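Local coordinates for protein neural-cadherin (Drosophila melanogaster, PDB 3UBF) that mediates calcium-dependent, preferentially homophilic adhesion between cells, this chain being a three-domain piece of its extracellular cadherin repeats, at residues Pro5-Glu10 and Phe24-Glu29; Phe71-Thr76 and Gln90-Leu95. All coordinates share one frame; numbering follows the deposited sequence.

Interaction 1 of 2, residues Pro5-Glu10 and Phe24-Glu29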
ATOM      1  N   PRO A   5      17.295 -21.599 -33.805  1.00 64.19           N
ATOM      2  CA  PRO A   5      16.482 -20.474 -33.349  1.00 63.72           C
ATOM      3  C   PRO A   5      16.491 -20.387 -31.832  1.00 60.01           C
ATOM      4  O   PRO A   5      16.312 -21.397 -31.148  1.00 57.51           O
ATOM      5  CB  PRO A   5      15.070 -20.831 -33.845  1.00 64.16           C
ATOM      6  CG  PRO A   5      15.139 -22.291 -34.247  1.00 64.02           C
ATOM      7  CD  PRO A   5      16.542 -22.429 -34.760  1.00 65.49           C
ATOM      8  N   THR A   6      16.733 -19.182 -31.327  1.00 60.07           N
ATOM      9  CA  THR A   6      16.847 -18.930 -29.909  1.00 57.07           C
ATOM     10  C   THR A   6      15.553 -19.333 -29.207  1.00 54.60           C
ATOM     11  O   THR A   6      14.463 -18.942 -29.621  1.00 55.48           O
ATOM     12  CB  THR A   6      17.192 -17.448 -29.656  1.00 58.76           C
ATOM     13  OG1 THR A   6      18.454 -17.152 -30.260  1.00 60.69           O
ATOM     14  CG2 THR A   6      17.264 -17.138 -28.166  1.00 55.72           C
ATOM     15  N   LYS A   7      15.689 -20.155 -28.172  1.00 52.03           N
ATOM     16  CA  LYS A   7      14.561 -20.575 -27.360  1.00 49.99           C
ATOM     17  C   LYS A   7      14.220 -19.445 -26.412  1.00 49.60           C
ATOM     18  O   LYS A   7      15.027 -19.093 -25.564  1.00 49.44           O
ATOM     19  CB  LYS A   7      14.912 -21.841 -26.571  1.00 47.98           C
ATOM     20  CG  LYS A   7      13.829 -22.306 -25.614  1.00 45.78           C
ATOM     21  CD  LYS A   7      12.602 -22.784 -26.362  1.00 46.07           C
ATOM     22  CE  LYS A   7      11.753 -23.662 -25.468  1.00 45.91           C
ATOM     23  NZ  LYS A   7      10.470 -24.005 -26.138  1.00 48.40           N
ATOM     24  N   ARG A   8      13.038 -18.867 -26.586  1.00 50.41           N
ATOM     25  CA  ARG A   8      12.545 -17.799 -25.722  1.00 50.71           C
ATOM     26  C   ARG A   8      11.361 -18.328 -24.941  1.00 49.10           C
ATOM     27  O   ARG A   8      10.494 -18.990 -25.502  1.00 49.61           O
ATOM     28  CB  ARG A   8      12.113 -16.586 -26.539  1.00 53.57           C
ATOM     29  CG  ARG A   8      13.264 -15.856 -27.193  1.00 57.40           C
ATOM     30  CD  ARG A   8      12.778 -14.718 -28.085  1.00 63.92           C
ATOM     31  NE  ARG A   8      13.893 -13.916 -28.588  1.00 68.32           N
ATOM     32  CZ  ARG A   8      14.519 -12.977 -27.880  1.00 70.00           C
ATOM     33  NH1 ARG A   8      14.144 -12.715 -26.629  1.00 68.15           N
ATOM     34  NH2 ARG A   8      15.524 -12.302 -28.422  1.00 72.54           N
ATOM     35  N   ILE A   9      11.335 -18.049 -23.642  1.00 47.54           N
ATOM     36  CA  ILE A   9      10.274 -18.554 -22.798  1.00 46.14           C
ATOM     37  C   ILE A   9      10.181 -17.716 -21.522  1.00 46.00           C
ATOM     38  O   ILE A   9      11.193 -17.276 -20.982  1.00 45.58           O
ATOM     39  CB  ILE A   9      10.467 -20.069 -22.532  1.00 44.43           C
ATOM     40  CG1 ILE A   9       9.160 -20.730 -22.106  1.00 44.84           C
ATOM     41  CG2 ILE A   9      11.630 -20.323 -21.579  1.00 43.31           C
ATOM     42  CD1 ILE A   9       9.211 -22.265 -22.137  1.00 44.72           C
ATOM     43  N   GLU A  10       8.951 -17.497 -21.068  1.00 46.72           N
ATOM     44  CA  GLU A  10       8.643 -16.654 -19.925  1.00 47.16           C
ATOM     45  C   GLU A  10       8.201 -17.502 -18.720  1.00 45.96           C
ATOM     46  O   GLU A  10       7.309 -18.348 -18.827  1.00 45.82           O
ATOM     47  CB  GLU A  10       7.537 -15.665 -20.316  1.00 49.69           C
ATOM     48  CG  GLU A  10       7.314 -14.481 -19.374  1.00 52.20           C
ATOM     49  CD  GLU A  10       6.222 -13.543 -19.885  1.00 58.77           C
ATOM     50  OE1 GLU A  10       6.351 -13.011 -21.017  1.00 62.07           O
ATOM     51  OE2 GLU A  10       5.221 -13.339 -19.161  1.00 61.16           O
ATOM     52  N   PHE A  24      11.118 -26.565 -17.892  1.00 42.31           N
ATOM     53  CA  PHE A  24      10.648 -26.855 -19.221  1.00 42.01           C
ATOM     54  C   PHE A  24      11.610 -27.796 -19.918  1.00 42.09           C
ATOM     55  O   PHE A  24      12.772 -27.953 -19.508  1.00 41.82           O
ATOM     56  CB  PHE A  24      10.405 -25.566 -20.038  1.00 41.26           C
ATOM     57  CG  PHE A  24      11.655 -24.792 -20.352  1.00 40.26           C
ATOM     58  CD1 PHE A  24      12.250 -24.890 -21.611  1.00 40.96           C
ATOM     59  CD2 PHE A  24      12.244 -23.963 -19.391  1.00 39.82           C
ATOM     60  CE1 PHE A  24      13.419 -24.165 -21.911  1.00 40.58           C
ATOM     61  CE2 PHE A  24      13.407 -23.250 -19.673  1.00 39.63           C
ATOM     62  CZ  PHE A  24      13.993 -23.343 -20.937  1.00 39.35           C
ATOM     63  N   GLN A  25      11.076 -28.424 -20.958  1.00 42.52           N
ATOM     64  CA  GLN A  25      11.774 -29.364 -21.798  1.00 43.34           C
ATOM     65  C   GLN A  25      12.257 -28.636 -23.061  1.00 42.54           C
ATOM     66  O   GLN A  25      11.452 -28.072 -23.806  1.00 42.61           O
ATOM     67  CB  GLN A  25      10.799 -30.495 -22.154  1.00 44.82           C
ATOM     68  CG  GLN A  25      11.335 -31.564 -23.087  1.00 47.38           C
ATOM     69  CD  GLN A  25      12.454 -32.330 -22.464  1.00 49.21           C
ATOM     70  OE1 GLN A  25      12.230 -33.132 -21.554  1.00 51.70           O
ATOM     71  NE2 GLN A  25      13.681 -32.079 -22.927  1.00 48.18           N
ATOM     72  N   LEU A  26      13.567 -28.629 -23.282  1.00 42.25           N
ATOM     73  CA  LEU A  26      14.125 -28.195 -24.552  1.00 42.71           C
ATOM     74  C   LEU A  26      13.788 -29.229 -25.631  1.00 44.11           C
ATOM     75  O   LEU A  26      13.894 -30.441 -25.397  1.00 44.55           O
ATOM     76  CB  LEU A  26      15.629 -28.034 -24.446  1.00 43.08           C
ATOM     77  CG  LEU A  26      16.112 -26.752 -23.777  1.00 43.30           C
ATOM     78  CD1 LEU A  26      17.579 -26.873 -23.402  1.00 42.81           C
ATOM     79  CD2 LEU A  26      15.875 -25.556 -24.696  1.00 45.30           C
ATOM     80  N   GLU A  27      13.371 -28.748 -26.801  1.00 44.50           N
ATOM     81  CA  GLU A  27      12.948 -29.634 -27.877  1.00 45.69           C
ATOM     82  C   GLU A  27      14.146 -30.158 -28.640  1.00 46.62           C
ATOM     83  O   GLU A  27      15.192 -29.504 -28.723  1.00 46.77           O
ATOM     84  CB  GLU A  27      12.008 -28.930 -28.849  1.00 46.78           C
ATOM     85  CG  GLU A  27      10.941 -28.060 -28.208  1.00 46.87           C
ATOM     86  CD  GLU A  27      11.379 -26.619 -28.107  1.00 47.08           C
ATOM     87  OE1 GLU A  27      12.504 -26.372 -27.616  1.00 46.31           O
ATOM     88  OE2 GLU A  27      10.597 -25.735 -28.523  1.00 48.28           O
ATOM     89  N   LYS A  28      13.974 -31.344 -29.208  1.00 47.50           N
ATOM     90  CA  LYS A  28      15.003 -31.954 -30.022  1.00 48.62           C
ATOM     91  C   LYS A  28      14.519 -32.111 -31.466  1.00 50.34           C
ATOM     92  O   LYS A  28      13.348 -32.420 -31.698  1.00 50.97           O
ATOM     93  CB  LYS A  28      15.393 -33.300 -29.420  1.00 48.86           C
ATOM     94  CG  LYS A  28      14.238 -34.251 -29.229  1.00 48.85           C
ATOM     95  CD  LYS A  28      14.642 -35.411 -28.347  1.00 48.77           C
ATOM     96  CE  LYS A  28      13.456 -36.308 -28.085  1.00 49.74           C
ATOM     97  NZ  LYS A  28      13.868 -37.577 -27.424  1.00 52.51           N
ATOM     98  N   GLU A  29      15.413 -31.890 -32.426  1.00 51.41           N
ATOM     99  CA  GLU A  29      15.080 -32.099 -33.839  1.00 53.63           C
ATOM    100  C   GLU A  29      15.134 -33.567 -34.228  1.00 55.15           C
ATOM    101  O   GLU A  29      14.495 -33.985 -35.199  1.00 57.59           O
ATOM    102  CB  GLU A  29      15.956 -31.254 -34.769  1.00 55.08           C
ATOM    103  CG  GLU A  29      15.230 -30.016 -35.332  1.00 55.95           C
ATOM    104  CD  GLU A  29      14.402 -30.302 -36.608  1.00 58.74           C
ATOM    105  OE1 GLU A  29      14.726 -31.249 -37.371  1.00 60.17           O
ATOM    106  OE2 GLU A  29      13.426 -29.559 -36.872  1.00 58.01           O
TER
HETATM  107  O   HOH W   1       9.531 -25.759 -23.960  1.00 21.62           O
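I9 lies over one face of the F24 ring, and this is the close-packed half of the contact. Its CG2 stands 4.0 Å from the centroid of the F24 ring, only 18° off the ring normal and displaced toward the rim, a CH-pi contact; its other branch runs back along the ring, with I9 CD1 3.9 Å from F24 CG. F24 CG sits between its own backbone N and carbonyl carbon, which turns the buried ring toward 5-10. K7 continues the apolar surface with its methylenes: K7 CG meets L26 CD2 at 3.9 Å, and K7 CE approaches F24 CE1 obliquely at 4.0 Å.

Past CE the contact becomes polar and opens toward solvent. The K7 chain, bent at chi2 (67°), carries its ammonium to the exposed E27, and a salt bridge joins K7 NZ to E27 OE2 at 2.9 Å. The lysine comes from above the carboxylate, 52° out of its plane, and the two side chains cross at about a right angle. A water accepts from K7 NZ at 2.9 Å and donates to Q25 O, so a second, water-mediated link ties the lysine to the backbone of 24-29.

The two backbones share no strand pairing here. In this cadherin-domain beta sandwich, strand 3-12 is the edge of one sheet, next to strand 88-97. F24 is on strand 22-25, the edge of the other, and pairs with V52 of strand 51-54; L26 and E27 are on the loop that follows, where L26 packs on V52 and on F35 of strand 34-37.

Interaction 2 of 2, residues Phe71-Thr76 and Gln90-Leu95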
ATOM      1  N   PHE A  71      21.430 -18.460 -21.358  1.00 48.95           N
ATOM      2  CA  PHE A  71      22.461 -19.485 -21.457  1.00 49.92           C
ATOM      3  C   PHE A  71      22.408 -20.176 -22.805  1.00 50.00           C
ATOM      4  O   PHE A  71      21.437 -20.044 -23.545  1.00 48.83           O
ATOM      5  CB  PHE A  71      22.320 -20.516 -20.326  1.00 48.59           C
ATOM      6  CG  PHE A  71      21.006 -21.238 -20.322  1.00 46.42           C
ATOM      7  CD1 PHE A  71      19.863 -20.626 -19.828  1.00 44.90           C
ATOM      8  CD2 PHE A  71      20.909 -22.531 -20.825  1.00 47.35           C
ATOM      9  CE1 PHE A  71      18.634 -21.303 -19.827  1.00 44.80           C
ATOM     10  CE2 PHE A  71      19.684 -23.215 -20.828  1.00 45.94           C
ATOM     11  CZ  PHE A  71      18.546 -22.599 -20.322  1.00 43.71           C
ATOM     12  N   TRP A  72      23.464 -20.920 -23.102  1.00 51.93           N
ATOM     13  CA  TRP A  72      23.571 -21.668 -24.338  1.00 52.91           C
ATOM     14  C   TRP A  72      23.559 -23.166 -24.043  1.00 52.12           C
ATOM     15  O   TRP A  72      23.948 -23.602 -22.962  1.00 52.31           O
ATOM     16  CB  TRP A  72      24.862 -21.287 -25.067  1.00 56.67           C
ATOM     17  CG  TRP A  72      24.834 -19.947 -25.748  1.00 58.30           C
ATOM     18  CD1 TRP A  72      25.020 -18.734 -25.169  1.00 59.58           C
ATOM     19  CD2 TRP A  72      24.630 -19.699 -27.145  1.00 60.34           C
ATOM     20  NE1 TRP A  72      24.935 -17.736 -26.113  1.00 61.93           N
ATOM     21  CE2 TRP A  72      24.696 -18.303 -27.335  1.00 62.04           C
ATOM     22  CE3 TRP A  72      24.391 -20.523 -28.256  1.00 61.28           C
ATOM     23  CZ2 TRP A  72      24.534 -17.707 -28.592  1.00 64.51           C
ATOM     24  CZ3 TRP A  72      24.227 -19.924 -29.512  1.00 62.62           C
ATOM     25  CH2 TRP A  72      24.302 -18.532 -29.664  1.00 64.10           C
ATOM     26  N   VAL A  73      23.100 -23.946 -25.007  1.00 51.82           N
ATOM     27  CA  VAL A  73      23.169 -25.392 -24.898  1.00 51.96           C
ATOM     28  C   VAL A  73      23.918 -25.979 -26.094  1.00 54.37           C
ATOM     29  O   VAL A  73      23.952 -25.392 -27.174  1.00 55.56           O
ATOM     30  CB  VAL A  73      21.766 -26.029 -24.757  1.00 49.53           C
ATOM     31  CG1 VAL A  73      21.021 -25.411 -23.572  1.00 47.61           C
ATOM     32  CG2 VAL A  73      20.963 -25.870 -26.041  1.00 49.37           C
ATOM     33  N   ILE A  74      24.550 -27.122 -25.866  1.00 55.66           N
ATOM     34  CA  ILE A  74      25.200 -27.893 -26.912  1.00 58.11           C
ATOM     35  C   ILE A  74      24.352 -29.140 -27.124  1.00 56.70           C
ATOM     36  O   ILE A  74      23.995 -29.830 -26.163  1.00 55.54           O
ATOM     37  CB  ILE A  74      26.672 -28.231 -26.533  1.00 61.61           C
ATOM     38  CG1 ILE A  74      27.622 -27.117 -26.983  1.00 64.38           C
ATOM     39  CG2 ILE A  74      27.126 -29.568 -27.133  1.00 64.11           C
ATOM     40  CD1 ILE A  74      27.416 -25.787 -26.287  1.00 63.72           C
ATOM     41  N   ILE A  75      24.000 -29.389 -28.383  1.00 57.28           N
ATOM     42  CA  ILE A  75      23.156 -30.516 -28.775  1.00 56.75           C
ATOM     43  C   ILE A  75      23.971 -31.463 -29.661  1.00 60.49           C
ATOM     44  O   ILE A  75      24.607 -31.033 -30.631  1.00 62.74           O
ATOM     45  CB  ILE A  75      21.878 -30.024 -29.501  1.00 55.10           C
ATOM     46  CG1 ILE A  75      21.106 -29.051 -28.602  1.00 51.70           C
ATOM     47  CG2 ILE A  75      20.983 -31.190 -29.893  1.00 54.16           C
ATOM     48  CD1 ILE A  75      20.577 -27.835 -29.316  1.00 51.40           C
ATOM     49  N   THR A  76      23.961 -32.747 -29.321  1.00 61.67           N
ATOM     50  CA  THR A  76      24.811 -33.715 -30.008  1.00 65.86           C
ATOM     51  C   THR A  76      24.132 -35.085 -30.140  1.00 66.56           C
ATOM     52  O   THR A  76      22.969 -35.229 -29.775  1.00 64.38           O
ATOM     53  CB  THR A  76      26.215 -33.803 -29.325  1.00 68.16           C
ATOM     54  OG1 THR A  76      27.108 -34.562 -30.141  1.00 72.81           O
ATOM     55  CG2 THR A  76      26.138 -34.441 -27.953  1.00 67.84           C
ATOM     56  N   GLN A  90      22.361 -23.757 -29.257  1.00 60.70           N
ATOM     57  CA  GLN A  90      21.131 -22.995 -29.121  1.00 58.30           C
ATOM     58  C   GLN A  90      21.129 -22.126 -27.876  1.00 56.78           C
ATOM     59  O   GLN A  90      21.382 -22.596 -26.758  1.00 55.47           O
ATOM     60  CB  GLN A  90      19.922 -23.919 -29.109  1.00 56.17           C
ATOM     61  CG  GLN A  90      18.600 -23.201 -29.274  1.00 54.89           C
ATOM     62  CD  GLN A  90      17.439 -24.072 -28.890  1.00 52.18           C
ATOM     63  OE1 GLN A  90      17.611 -25.055 -28.178  1.00 51.33           O
ATOM     64  NE2 GLN A  90      16.245 -23.715 -29.347  1.00 51.63           N
ATOM     65  N   ARG A  91      20.826 -20.854 -28.087  1.00 56.90           N
ATOM     66  CA  ARG A  91      20.710 -19.905 -27.006  1.00 55.50           C
ATOM     67  C   ARG A  91      19.337 -20.047 -26.359  1.00 52.18           C
ATOM     68  O   ARG A  91      18.325 -20.217 -27.050  1.00 51.53           O
ATOM     69  CB  ARG A  91      20.920 -18.492 -27.540  1.00 58.15           C
ATOM     70  CG  ARG A  91      21.168 -17.450 -26.484  1.00 58.50           C
ATOM     71  CD  ARG A  91      21.419 -16.115 -27.148  1.00 63.02           C
ATOM     72  NE  ARG A  91      21.524 -15.032 -26.176  1.00 64.56           N
ATOM     73  CZ  ARG A  91      21.762 -13.761 -26.486  1.00 68.36           C
ATOM     74  NH1 ARG A  91      21.926 -13.385 -27.752  1.00 71.14           N
ATOM     75  NH2 ARG A  91      21.833 -12.857 -25.522  1.00 69.45           N
ATOM     76  N   VAL A  92      19.313 -20.014 -25.030  1.00 50.07           N
ATOM     77  CA  VAL A  92      18.059 -20.035 -24.289  1.00 47.30           C
ATOM     78  C   VAL A  92      17.946 -18.765 -23.455  1.00 47.31           C
ATOM     79  O   VAL A  92      18.860 -18.416 -22.688  1.00 47.96           O
ATOM     80  CB  VAL A  92      17.914 -21.290 -23.404  1.00 45.55           C
ATOM     81  CG1 VAL A  92      16.491 -21.402 -22.861  1.00 43.57           C
ATOM     82  CG2 VAL A  92      18.270 -22.550 -24.176  1.00 45.43           C
ATOM     83  N   ILE A  93      16.832 -18.060 -23.641  1.00 46.76           N
ATOM     84  CA  ILE A  93      16.543 -16.840 -22.891  1.00 46.57           C
ATOM     85  C   ILE A  93      15.231 -17.028 -22.162  1.00 44.80           C
ATOM     86  O   ILE A  93      14.164 -16.987 -22.774  1.00 45.42           O
ATOM     87  CB  ILE A  93      16.443 -15.579 -23.805  1.00 48.99           C
ATOM     88  CG1 ILE A  93      17.618 -15.502 -24.794  1.00 50.97           C
ATOM     89  CG2 ILE A  93      16.385 -14.309 -22.962  1.00 48.83           C
ATOM     90  CD1 ILE A  93      17.584 -14.269 -25.716  1.00 53.39           C
ATOM     91  N   ILE A  94      15.312 -17.262 -20.857  1.00 43.55           N
ATOM     92  CA  ILE A  94      14.127 -17.341 -20.024  1.00 42.41           C
ATOM     93  C   ILE A  94      13.881 -15.947 -19.485  1.00 43.89           C
ATOM     94  O   ILE A  94      14.624 -15.475 -18.631  1.00 44.52           O
ATOM     95  CB  ILE A  94      14.321 -18.298 -18.829  1.00 41.34           C
ATOM     96  CG1 ILE A  94      14.642 -19.721 -19.299  1.00 40.18           C
ATOM     97  CG2 ILE A  94      13.084 -18.287 -17.916  1.00 41.24           C
ATOM     98  CD1 ILE A  94      15.275 -20.590 -18.210  1.00 39.01           C
ATOM     99  N   LEU A  95      12.857 -15.274 -19.992  1.00 45.14           N
ATOM    100  CA  LEU A  95      12.437 -14.014 -19.400  1.00 46.74           C
ATOM    101  C   LEU A  95      11.745 -14.313 -18.074  1.00 46.00           C
ATOM    102  O   LEU A  95      10.750 -15.032 -18.063  1.00 46.23           O
ATOM    103  CB  LEU A  95      11.493 -13.260 -20.333  1.00 48.53           C
ATOM    104  CG  LEU A  95      11.080 -11.874 -19.817  1.00 51.23           C
ATOM    105  CD1 LEU A  95      12.272 -10.908 -19.763  1.00 52.97           C
ATOM    106  CD2 LEU A  95       9.923 -11.291 -20.634  1.00 53.18           C
TER
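V92 lies beneath the ring of F71, the two side chains side by side and pointing the same way. V92 CB is 3.6 Å from the centroid of the F71 ring and 21° off its normal, a CH-pi contact over the face, while I94 CD1 reaches the ring edge in plane, 3.8 Å from F71 CE1. F71 CG stands between the backbone N and the carbonyl carbon, setting the ring across the neighbouring strand rather than along its own. V73 runs alongside Q90 on this buried face, its CG2 3.8 Å from Q90 CB; Q90 NE2 hydrogen-bonds P5 O on the neighbouring strand 3-12.

These strands form the antiparallel hairpin 68-76/88-97 of the first cadherin domain in this chain. F71 with V92 and V73 with Q90 are hydrogen-bonded pairs, two bonds each, the shortest of the four being V92 N to F71 O at 2.6 Å. W72 with R91 is the non-hydrogen-bonded pair between them.

On the other face, the W72 indole lies over the R91 aliphatic chain, with R91 CB 3.7 Å from the centroid of the six-membered ring and 7° off its normal. R91 CG lies opposite the backbone N, which puts the chain under the indole; it then runs extended to NE, and its guanidinium, 15° from the indole plane, ends in a salt bridge to D70. A serine in place of W72 would probably leave the R91 methylenes without their aromatic cover, the chain then held mainly by its D70 end. R38 also packs against W72.

Overall arrangement
Both contacts belong to the same cadherin domain, their centres about 8 Å apart, and strand 88-97 connects them. Interaction 2 lies within a sheet: mostly buried, it combines backbone hydrogen bonds with side chains on both faces. Interaction 1 joins that sheet to the edge strand of the other, and to the loop after it, through side chains and one water, without strand pairing, passing from a hydrophobic interior to a charged and hydrated rim. The two meet directly: K7 O to I93 N and I9 O to L95 N are probable hydrogen bonds, and F24 CE2 packs 3.6 Å from I94 CD1. F24 and F71 thus both touch I94, so aromatic rings from opposing sheets share one aliphatic side chain in the core.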